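Local coordinates for protein FAD-binding oxidoreductase (Gulosibacter chungangensis, PDB 7PBG) that oxidises 4-ethylphenol and probably related 4-alkylphenols by dehydrogenation, as in formation of 4-vinylphenol, using a covalently bound FAD, at residues A[147-152]-A[371-377]; A[117-123]-A[142-146]; A[4-8]-A[99-103]. All blocks are in the same frame, centred on the assembly; numbering follows the deposited sequence.

Contact 1 (A[147-152]-A[371-377]). With FAD (flavin-adenine dinucleotide), chain C.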
loop_
_atom_site.group_PDB
_atom_site.type_symbol
_atom_site.label_atom_id
_atom_site.label_comp_id
_atom_site.label_asym_id
_atom_site.label_seq_id
_atom_site.Cartn_x
_atom_site.Cartn_y
_atom_site.Cartn_z
ATOM N N MET A 147 18.231 0.159 -9.477
ATOM C CA MET A 147 18.689 0.997 -8.367
ATOM C C MET A 147 18.028 0.503 -7.097
ATOM O O MET A 147 16.836 0.092 -7.109
ATOM C CB MET A 147 18.246 2.450 -8.587
ATOM C CG MET A 147 19.010 3.152 -9.655
ATOM S SD MET A 147 18.145 4.700 -9.999
ATOM C CE MET A 147 18.124 5.441 -8.365
ATOM N N ILE A 148 18.748 0.605 -6.013
ATOM C CA ILE A 148 18.114 0.450 -4.687
ATOM C C ILE A 148 17.711 1.836 -4.151
ATOM O O ILE A 148 18.038 2.872 -4.735
ATOM C CB ILE A 148 19.010 -0.295 -3.717
ATOM C CG1 ILE A 148 20.225 0.535 -3.307
ATOM C CG2 ILE A 148 19.446 -1.634 -4.302
ATOM C CD1 ILE A 148 20.786 0.122 -1.968
ATOM N N ASP A 149 17.015 1.820 -3.028
ATOM C CA ASP A 149 16.525 3.042 -2.345
ATOM C C ASP A 149 17.022 2.970 -0.909
ATOM O O ASP A 149 16.353 2.378 -0.029
ATOM C CB ASP A 149 15.005 3.208 -2.372
ATOM C CG ASP A 149 14.583 4.547 -1.813
ATOM O OD1 ASP A 149 14.336 5.456 -2.615
ATOM O OD2 ASP A 149 14.519 4.657 -0.579
ATOM N N PRO A 150 18.261 3.434 -0.638
ATOM C CA PRO A 150 18.785 3.360 0.720
ATOM C C PRO A 150 18.232 4.465 1.629
ATOM O O PRO A 150 18.025 5.616 1.259
ATOM C CB PRO A 150 20.302 3.527 0.548
ATOM C CG PRO A 150 20.450 4.354 -0.740
ATOM C CD PRO A 150 19.243 4.013 -1.597
ATOM N N ALA A 151 18.086 4.123 2.908
ATOM C CA ALA A 151 18.045 5.107 4.003
ATOM C C ALA A 151 19.434 5.750 4.131
ATOM O O ALA A 151 20.380 5.439 3.311
ATOM C CB ALA A 151 17.626 4.380 5.272
ATOM N N GLU A 152 19.604 6.627 5.115
ATOM C CA GLU A 152 20.796 7.494 5.244
ATOM C C GLU A 152 22.025 6.666 5.593
ATOM O O GLU A 152 23.119 7.065 5.165
ATOM C CB GLU A 152 20.558 8.612 6.255
ATOM C CG GLU A 152 19.749 9.729 5.635
ATOM C CD GLU A 152 19.915 11.144 6.151
ATOM O OE1 GLU A 152 20.936 11.462 6.817
ATOM O OE2 GLU A 152 19.052 11.947 5.812
ATOM N N ARG A 371 24.165 13.463 -0.705
ATOM C CA ARG A 371 22.736 13.344 -1.053
ATOM C C ARG A 371 22.577 12.802 -2.461
ATOM O O ARG A 371 21.641 12.006 -2.703
ATOM C CB ARG A 371 22.017 14.683 -0.894
ATOM C CG ARG A 371 22.129 15.285 0.500
ATOM C CD ARG A 371 21.882 14.333 1.632
ATOM N NE ARG A 371 20.595 13.646 1.616
ATOM C CZ ARG A 371 20.118 12.929 2.631
ATOM N NH1 ARG A 371 18.902 12.413 2.576
ATOM N NH2 ARG A 371 20.851 12.796 3.726
ATOM N N HIS A 372 23.399 13.280 -3.393
ATOM C CA HIS A 372 23.372 12.783 -4.771
ATOM C C HIS A 372 23.532 11.263 -4.744
ATOM O O HIS A 372 22.861 10.574 -5.507
ATOM C CB HIS A 372 24.454 13.475 -5.567
ATOM C CG HIS A 372 24.551 12.961 -6.961
ATOM N ND1 HIS A 372 23.545 13.133 -7.852
ATOM C CD2 HIS A 372 25.546 12.301 -7.599
ATOM C CE1 HIS A 372 23.913 12.622 -9.009
ATOM N NE2 HIS A 372 25.145 12.096 -8.882
ATOM N N GLU A 373 24.438 10.755 -3.920
ATOM C CA GLU A 373 24.646 9.307 -3.789
ATOM C C GLU A 373 23.339 8.645 -3.329
ATOM O O GLU A 373 22.830 7.719 -4.043
ATOM C CB GLU A 373 25.816 9.031 -2.868
ATOM C CG GLU A 373 27.144 9.117 -3.572
ATOM C CD GLU A 373 28.327 8.814 -2.683
ATOM O OE1 GLU A 373 28.133 8.691 -1.441
ATOM O OE2 GLU A 373 29.465 8.798 -3.219
ATOM N N LEU A 374 22.780 9.113 -2.211
ATOM C CA LEU A 374 21.564 8.442 -1.680
ATOM C C LEU A 374 20.470 8.494 -2.744
ATOM O O LEU A 374 19.736 7.504 -2.889
ATOM C CB LEU A 374 21.078 9.108 -0.393
ATOM C CG LEU A 374 22.042 9.014 0.778
ATOM C CD1 LEU A 374 21.461 9.677 1.981
ATOM C CD2 LEU A 374 22.439 7.581 1.120
ATOM N N ASN A 375 20.324 9.635 -3.406
ATOM C CA ASN A 375 19.191 9.891 -4.336
ATOM C C ASN A 375 19.372 9.103 -5.632
ATOM O O ASN A 375 18.401 9.013 -6.400
ATOM C CB ASN A 375 18.970 11.366 -4.675
ATOM C CG ASN A 375 18.672 12.162 -3.442
ATOM O OD1 ASN A 375 18.547 11.583 -2.342
ATOM N ND2 ASN A 375 18.531 13.462 -3.634
ATOM N N THR A 376 20.586 8.620 -5.889
ATOM C CA THR A 376 20.865 7.825 -7.106
ATOM C C THR A 376 21.073 6.348 -6.764
ATOM O O THR A 376 21.549 5.609 -7.623
ATOM C CB THR A 376 22.037 8.394 -7.911
ATOM O OG1 THR A 376 23.240 8.396 -7.142
ATOM C CG2 THR A 376 21.743 9.774 -8.459
ATOM N N GLY A 377 20.772 5.945 -5.530
ATOM C CA GLY A 377 20.777 4.546 -5.134
ATOM C C GLY A 377 22.135 4.065 -4.658
ATOM O O GLY A 377 22.291 2.853 -4.523
HETATM P PA FAD C . 16.053 -3.483 12.498
HETATM O O1A FAD C . 16.590 -2.881 13.756
HETATM O O2A FAD C . 16.561 -4.838 12.072
HETATM O O5B FAD C . 14.493 -3.578 12.637
HETATM C C5B FAD C . 13.718 -2.507 13.157
HETATM C C4B FAD C . 12.482 -3.100 13.788
HETATM O O4B FAD C . 11.656 -3.755 12.781
HETATM C C3B FAD C . 12.721 -4.196 14.839
HETATM O O3B FAD C . 13.018 -3.635 16.115
HETATM C C2B FAD C . 11.428 -5.022 14.753
HETATM O O2B FAD C . 10.413 -4.381 15.503
HETATM C C1B FAD C . 11.148 -4.991 13.254
HETATM N N9A FAD C . 11.766 -6.052 12.504
HETATM C C8A FAD C . 12.919 -5.960 11.790
HETATM N N7A FAD C . 13.220 -7.078 11.197
HETATM C C5A FAD C . 12.250 -7.969 11.590
HETATM C C6A FAD C . 12.006 -9.302 11.246
HETATM N N6A FAD C . 12.826 -10.020 10.467
HETATM N N1A FAD C . 10.926 -9.893 11.807
HETATM C C2A FAD C . 10.109 -9.150 12.596
HETATM N N3A FAD C . 10.224 -7.878 12.957
HETATM C C4A FAD C . 11.334 -7.340 12.411
HETATM N N1 FAD C . 15.507 5.687 9.121
HETATM C C2 FAD C . 14.903 5.788 7.951
HETATM O O2 FAD C . 13.933 5.043 7.657
HETATM N N3 FAD C . 15.352 6.626 6.997
HETATM C C4 FAD C . 16.393 7.486 7.202
HETATM O O4 FAD C . 16.810 8.186 6.260
HETATM C C4X FAD C . 17.028 7.450 8.429
HETATM N N5 FAD C . 18.012 8.285 8.629
HETATM C C5X FAD C . 18.632 8.218 9.854
HETATM C C6 FAD C . 19.709 9.086 10.085
HETATM C C7 FAD C . 20.430 9.053 11.263
HETATM C C7M FAD C . 21.596 9.999 11.456
HETATM C C8 FAD C . 20.067 8.107 12.246
HETATM C C8M FAD C . 20.818 8.033 13.541
HETATM C C9 FAD C . 18.988 7.272 12.044
HETATM C C9A FAD C . 18.251 7.287 10.845
HETATM N N10 FAD C . 17.196 6.418 10.586
HETATM C C10 FAD C . 16.554 6.464 9.356
HETATM C "C1'" FAD C . 16.794 5.358 11.546
HETATM C "C2'" FAD C . 17.538 4.029 11.336
HETATM O "O2'" FAD C . 18.968 4.257 11.095
HETATM C "C3'" FAD C . 17.051 3.184 10.141
HETATM O "O3'" FAD C . 15.645 3.177 10.092
HETATM C "C4'" FAD C . 17.547 1.732 10.111
HETATM O "O4'" FAD C . 17.516 1.230 8.766
HETATM C "C5'" FAD C . 16.717 0.855 11.010
HETATM O "O5'" FAD C . 17.486 -0.225 11.558
HETATM P P FAD C . 17.560 -1.647 10.834
HETATM O O1P FAD C . 18.776 -2.363 11.339
HETATM O O2P FAD C . 17.451 -1.380 9.367
HETATM O O3P FAD C . 16.238 -2.405 11.322
HETATM O O HOH W 1 21.416 1.464 -6.525
HETATM O O HOH W 2 17.497 6.812 -1.072
#
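Glu152 OE2 is gripped by both terminal nitrogens of Arg371, with NH2 at 2.9 Å from OE2 and NH1 farther off; both bonds of this salt bridge are bent and weak. The carboxylate lies at the edge of the guanidinium with the two planes turned 71° apart, and one oxygen serves both N-H groups while OE1 is hydrogen-bonded to Ser383. Leu374 CD1 sits 3.5 Å above the guanidinium plane of Arg371, over its centre, and Tyr169 adds a cation-pi contact. Bends at chi2 and chi3 (-46° and -57°) bring the arginine head to the glutamate. The contact brings a loop of the FAD-binding family region against the end of helix 363-375, in the C-terminal family region of FAD-linked oxidases, beside the flavin: Glu152 CG is 3.4 Å from FAD O4, to which the backbone N of Glu152 gives a weak hydrogen bond. Ala151 is small enough to lay its methyl against flavin N3. Leu374 CD2, the other branch, is 3.7 Å from Ala151 O and also packs on Pro150 CG. A water bridges Pro150 O and Leu374 O. Past Leu374 the helix ends in a Schellman motif whose C-prime residue, Gly377, has positive phi. Gly377 CA lies 3.2 Å from Ile148 O, where a CB would clash. The flexible thioether of Met147 bends at its end to put CE 3.5 Å from Thr376 C.

Contact 2 (A[117-123]-A[142-146])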
loop_
_atom_site.group_PDB
_atom_site.type_symbol
_atom_site.label_atom_id
_atom_site.label_comp_id
_atom_site.label_asym_id
_atom_site.label_seq_id
_atom_site.Cartn_x
_atom_site.Cartn_y
_atom_site.Cartn_z
ATOM N N ILE A 117 17.919 -11.317 -7.900
ATOM C CA ILE A 117 17.925 -9.972 -8.528
ATOM C C ILE A 117 17.339 -10.172 -9.924
ATOM O O ILE A 117 18.022 -10.640 -10.842
ATOM C CB ILE A 117 19.311 -9.362 -8.564
ATOM C CG1 ILE A 117 19.912 -9.227 -7.163
ATOM C CG2 ILE A 117 19.307 -8.037 -9.308
ATOM C CD1 ILE A 117 21.392 -9.019 -7.230
ATOM N N ASN A 118 16.064 -9.861 -10.034
ATOM C CA ASN A 118 15.325 -10.096 -11.289
ATOM C C ASN A 118 15.377 -8.792 -12.077
ATOM O O ASN A 118 14.618 -7.833 -11.730
ATOM C CB ASN A 118 13.922 -10.588 -10.963
ATOM C CG ASN A 118 13.184 -11.066 -12.194
ATOM O OD1 ASN A 118 13.247 -10.437 -13.261
ATOM N ND2 ASN A 118 12.494 -12.190 -12.043
ATOM N N GLU A 119 16.164 -8.752 -13.141
ATOM C CA GLU A 119 16.245 -7.494 -13.927
ATOM C C GLU A 119 14.938 -7.247 -14.717
ATOM O O GLU A 119 14.479 -6.117 -14.730
ATOM C CB GLU A 119 17.419 -7.555 -14.886
ATOM C CG GLU A 119 17.624 -6.242 -15.614
ATOM C CD GLU A 119 18.945 -6.192 -16.370
ATOM O OE1 GLU A 119 19.548 -7.298 -16.603
ATOM O OE2 GLU A 119 19.390 -5.053 -16.673
ATOM N N LYS A 120 14.412 -8.259 -15.417
ATOM C CA LYS A 120 13.263 -8.101 -16.337
ATOM C C LYS A 120 12.068 -7.523 -15.566
ATOM O O LYS A 120 11.334 -6.769 -16.156
ATOM C CB LYS A 120 12.878 -9.456 -16.943
ATOM C CG LYS A 120 11.732 -9.390 -17.950
ATOM C CD LYS A 120 11.543 -10.686 -18.721
ATOM C CE LYS A 120 10.459 -10.552 -19.775
ATOM N NZ LYS A 120 10.322 -11.765 -20.617
ATOM N N LEU A 121 11.829 -7.989 -14.334
ATOM C CA LEU A 121 10.660 -7.578 -13.534
ATOM C C LEU A 121 11.127 -6.677 -12.373
ATOM O O LEU A 121 10.301 -6.349 -11.525
ATOM C CB LEU A 121 9.938 -8.831 -13.043
ATOM C CG LEU A 121 9.366 -9.684 -14.177
ATOM C CD1 LEU A 121 8.577 -10.860 -13.629
ATOM C CD2 LEU A 121 8.507 -8.854 -15.107
ATOM N N ALA A 122 12.388 -6.266 -12.360
ATOM C CA ALA A 122 12.928 -5.182 -11.496
ATOM C C ALA A 122 12.590 -5.399 -10.032
ATOM O O ALA A 122 11.846 -4.569 -9.441
ATOM C CB ALA A 122 12.407 -3.857 -11.922
ATOM N N TYR A 123 13.002 -6.515 -9.472
ATOM C CA TYR A 123 12.878 -6.730 -8.009
ATOM C C TYR A 123 14.068 -7.519 -7.474
ATOM O O TYR A 123 14.727 -8.213 -8.215
ATOM C CB TYR A 123 11.558 -7.370 -7.635
ATOM C CG TYR A 123 11.388 -8.809 -8.030
ATOM C CD1 TYR A 123 11.824 -9.843 -7.224
ATOM C CD2 TYR A 123 10.823 -9.154 -9.238
ATOM C CE1 TYR A 123 11.675 -11.182 -7.582
ATOM C CE2 TYR A 123 10.631 -10.472 -9.595
ATOM C CZ TYR A 123 11.061 -11.502 -8.774
ATOM O OH TYR A 123 10.897 -12.815 -9.142
ATOM N N SER A 142 25.812 -7.917 -10.444
ATOM C CA SER A 142 24.871 -8.708 -11.296
ATOM C C SER A 142 24.800 -8.134 -12.715
ATOM O O SER A 142 24.389 -8.897 -13.628
ATOM C CB SER A 142 23.489 -8.778 -10.698
ATOM O OG SER A 142 22.748 -7.580 -10.953
ATOM N N GLY A 143 25.165 -6.855 -12.896
ATOM C CA GLY A 143 24.975 -6.180 -14.181
ATOM C C GLY A 143 23.551 -5.659 -14.327
ATOM O O GLY A 143 23.298 -4.970 -15.312
ATOM N N ALA A 144 22.634 -5.993 -13.430
ATOM C CA ALA A 144 21.204 -5.601 -13.609
ATOM C C ALA A 144 21.065 -4.063 -13.549
ATOM O O ALA A 144 21.647 -3.428 -12.647
ATOM C CB ALA A 144 20.361 -6.299 -12.575
ATOM N N LYS A 145 20.325 -3.454 -14.476
ATOM C CA LYS A 145 20.134 -1.983 -14.546
ATOM C C LYS A 145 18.983 -1.565 -13.618
ATOM O O LYS A 145 17.946 -1.054 -14.069
ATOM C CB LYS A 145 19.909 -1.532 -15.992
ATOM C CG LYS A 145 21.019 -1.964 -16.950
ATOM C CD LYS A 145 22.404 -1.617 -16.482
ATOM C CE LYS A 145 23.472 -1.835 -17.540
ATOM N NZ LYS A 145 24.398 -2.945 -17.187
ATOM N N LEU A 146 19.229 -1.745 -12.333
ATOM C CA LEU A 146 18.277 -1.475 -11.241
ATOM C C LEU A 146 18.994 -0.657 -10.181
ATOM O O LEU A 146 20.213 -0.812 -10.002
ATOM C CB LEU A 146 17.813 -2.796 -10.627
ATOM C CG LEU A 146 17.086 -3.791 -11.538
ATOM C CD1 LEU A 146 16.768 -4.995 -10.698
ATOM C CD2 LEU A 146 15.846 -3.205 -12.157
#
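The carboxylate of Glu119 is approached from above its plane by the backbone N of Lys145, which lies 2.9 Å from Glu119 OE2 and 59° out of that plane, in a nearly straight bond (167°). Within 117-123, the ring of Tyr123 carries Asn118 CB on one face, offset toward the rim, and Leu121 O at its edge. Glu119 reaches across because its CG is anti to the backbone N (chi1 -174°) and the chain beyond is extended. The Lys145 chain runs alongside, but its NZ turns to Gly143 O, 3.0 Å away. The small methyl of Ala144 lies between Ile117 CG2, at 3.8 Å from Ala144 CB, and Glu119 CB, at 3.9 Å. Leu146 spreads its two branches over the turn, CD2 at 3.5 Å from Ala122 CB and CD1 at 3.7 Å from Asn118 O, with CD1 also packing on Ile117 CG2. With an alanine here both methyl branches go, and Ala122 CB and Ile117 CG2 are likely to lose their leucine partner on this side. Ser142 OG accepts from Ala144 N in an ST turn and is also bonded to Val139 O. Ala122 O accepts from Arg436 NE of the second subunit. In 117-123, Asn118 forms an Asx motif with Leu121 N, while Ala122 and Tyr123 both face Asn118: this is the G1 beta bulge of a hairpin joining strands 114-118 and 123-126.

Contact 3 (A[4-8]-A[99-103]); sequences RTLPD and LTGTV
The backbones meet most closely where Leu6 and Gly101 bring their CA atoms to 4.0 Å, the extended residues Thr5 to Pro7 passing over a type II beta turn from Leu99 to Thr102. This turn, in the FAD-binding family region, leads into strand 103-106 of the mixed four-stranded sheet, and the N-terminal segment laid on it runs on toward helix 12-26. Gly101 occupies the third position of the turn with positive phi (90°), a conformation that glycine adopts easily. A CB there would also run into the backbone of Leu6 and Pro7, since Gly101 CA is already 3.5 Å from Leu6 C. The side chains meet at both flanks of this glycine. Thr5 and Thr100 cross at about a right angle, with Thr5 CB 3.8 Å from Thr100 CG2. Thr5 OG1 lies between its own backbone N and carbonyl carbon (chi1 61°), and this rotation turns the hydroxyl to the glycine, 3.4 Å from Gly101 CA, where it is also hydrogen-bonded to Lys54 O. The hydroxyl of Thr100 is bonded to Asp51 O, leaving its methyl to do the packing. Beyond the glycine, Gly101 O is hydrogen-bonded to Ser56 OG, and the Pro7 ring packs carbon against it, CD lying 3.3 Å from Gly101 O; the ring also touches Phe15 of helix 12-26. A water links Asp8 N to Thr100 O. Within the turn, Leu99 O takes two bonds on the same face of its plane, from Thr102 N at 3.2 Å and from Thr102 OG1.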
loop_
_atom_site.group_PDB
_atom_site.type_symbol
_atom_site.label_atom_id
_atom_site.label_comp_id
_atom_site.label_asym_id
_atom_site.label_seq_id
_atom_site.Cartn_x
_atom_site.Cartn_y
_atom_site.Cartn_z
ATOM N N ARG A 4 21.729 -12.252 32.934
ATOM C CA ARG A 4 21.954 -10.809 33.188
ATOM C C ARG A 4 20.617 -10.166 33.592
ATOM O O ARG A 4 20.607 -9.242 34.394
ATOM C CB ARG A 4 22.585 -10.153 31.956
ATOM C CG ARG A 4 21.637 -10.028 30.773
ATOM C CD ARG A 4 22.383 -9.627 29.517
ATOM N NE ARG A 4 23.098 -8.374 29.610
ATOM C CZ ARG A 4 22.760 -7.247 28.980
ATOM N NH1 ARG A 4 21.654 -7.174 28.254
ATOM N NH2 ARG A 4 23.500 -6.169 29.126
ATOM N N THR A 5 19.530 -10.669 33.030
ATOM C CA THR A 5 18.149 -10.191 33.229
ATOM C C THR A 5 17.242 -11.407 33.011
ATOM O O THR A 5 17.693 -12.397 32.350
ATOM C CB THR A 5 17.763 -9.035 32.283
ATOM O OG1 THR A 5 17.870 -9.507 30.944
ATOM C CG2 THR A 5 18.589 -7.778 32.434
ATOM N N LEU A 6 16.047 -11.373 33.564
ATOM C CA LEU A 6 15.020 -12.395 33.294
ATOM C C LEU A 6 13.707 -11.698 33.018
ATOM O O LEU A 6 13.410 -10.674 33.618
ATOM C CB LEU A 6 14.809 -13.325 34.490
ATOM C CG LEU A 6 15.904 -14.352 34.751
ATOM C CD1 LEU A 6 15.545 -15.139 36.002
ATOM C CD2 LEU A 6 16.094 -15.274 33.575
ATOM N N PRO A 7 12.865 -12.337 32.181
ATOM C CA PRO A 7 11.524 -11.828 31.947
ATOM C C PRO A 7 10.699 -12.041 33.224
ATOM O O PRO A 7 10.775 -13.130 33.818
ATOM C CB PRO A 7 11.027 -12.625 30.730
ATOM C CG PRO A 7 11.919 -13.845 30.620
ATOM C CD PRO A 7 13.170 -13.561 31.427
ATOM N N ASP A 8 9.947 -11.013 33.624
ATOM C CA ASP A 8 8.896 -11.141 34.674
ATOM C C ASP A 8 8.100 -12.441 34.469
ATOM O O ASP A 8 7.679 -12.730 33.327
ATOM C CB ASP A 8 7.972 -9.929 34.666
ATOM C CG ASP A 8 8.638 -8.672 35.179
ATOM O OD1 ASP A 8 9.753 -8.780 35.723
ATOM O OD2 ASP A 8 8.032 -7.594 35.039
ATOM N N LEU A 99 10.608 -5.274 26.707
ATOM C CA LEU A 99 10.608 -5.792 28.106
ATOM C C LEU A 99 11.994 -6.256 28.540
ATOM O O LEU A 99 12.669 -7.031 27.843
ATOM C CB LEU A 99 9.661 -6.977 28.208
ATOM C CG LEU A 99 8.173 -6.667 28.086
ATOM C CD1 LEU A 99 7.411 -7.972 28.253
ATOM C CD2 LEU A 99 7.727 -5.618 29.090
ATOM N N THR A 100 12.390 -5.888 29.753
ATOM C CA THR A 100 13.619 -6.429 30.348
ATOM C C THR A 100 13.535 -7.972 30.335
ATOM O O THR A 100 12.475 -8.472 30.697
ATOM C CB THR A 100 13.779 -5.854 31.757
ATOM O OG1 THR A 100 13.884 -4.438 31.613
ATOM C CG2 THR A 100 14.983 -6.455 32.445
ATOM N N GLY A 101 14.605 -8.677 29.947
ATOM C CA GLY A 101 14.682 -10.145 30.021
ATOM C C GLY A 101 14.182 -10.811 28.749
ATOM O O GLY A 101 14.274 -12.040 28.658
ATOM N N THR A 102 13.829 -10.018 27.721
ATOM C CA THR A 102 13.389 -10.579 26.427
ATOM C C THR A 102 14.577 -11.310 25.825
ATOM O O THR A 102 15.693 -10.807 25.964
ATOM C CB THR A 102 12.781 -9.497 25.552
ATOM O OG1 THR A 102 11.610 -9.049 26.249
ATOM C CG2 THR A 102 12.424 -9.977 24.146
ATOM N N VAL A 103 14.324 -12.457 25.207
ATOM C CA VAL A 103 15.351 -13.175 24.414
ATOM C C VAL A 103 15.375 -12.503 23.038
ATOM O O VAL A 103 14.302 -12.444 22.401
ATOM C CB VAL A 103 15.045 -14.671 24.346
ATOM C CG1 VAL A 103 15.904 -15.374 23.330
ATOM C CG2 VAL A 103 15.180 -15.331 25.720
HETATM O O HOH W 3 10.157 -8.545 31.832
#

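How the contacts relate
Along the chain the contacts come in series: contact 3 closes before contact 2 opens, and contact 2 closes just before contact 1 begins. Contacts 1 and 2 adjoin through strand 146-147, their centres about 17 Å apart, so the chain leaving helix 132-142 runs from beside the 117-123 hairpin, which touches the second subunit, to the flavin. Contact 3 lies about 38 Å from contact 1 and 43 Å from contact 2, centre to centre, and on the opposite side of the chain's centre from contact 1. Contact 3 ties the N-terminal segment to the four-stranded sheet, contact 2 lies within the antiparallel sheet containing strands 114-118, 123-126 and 146-147, and contact 1 alone joins the FAD-binding and C-terminal family regions.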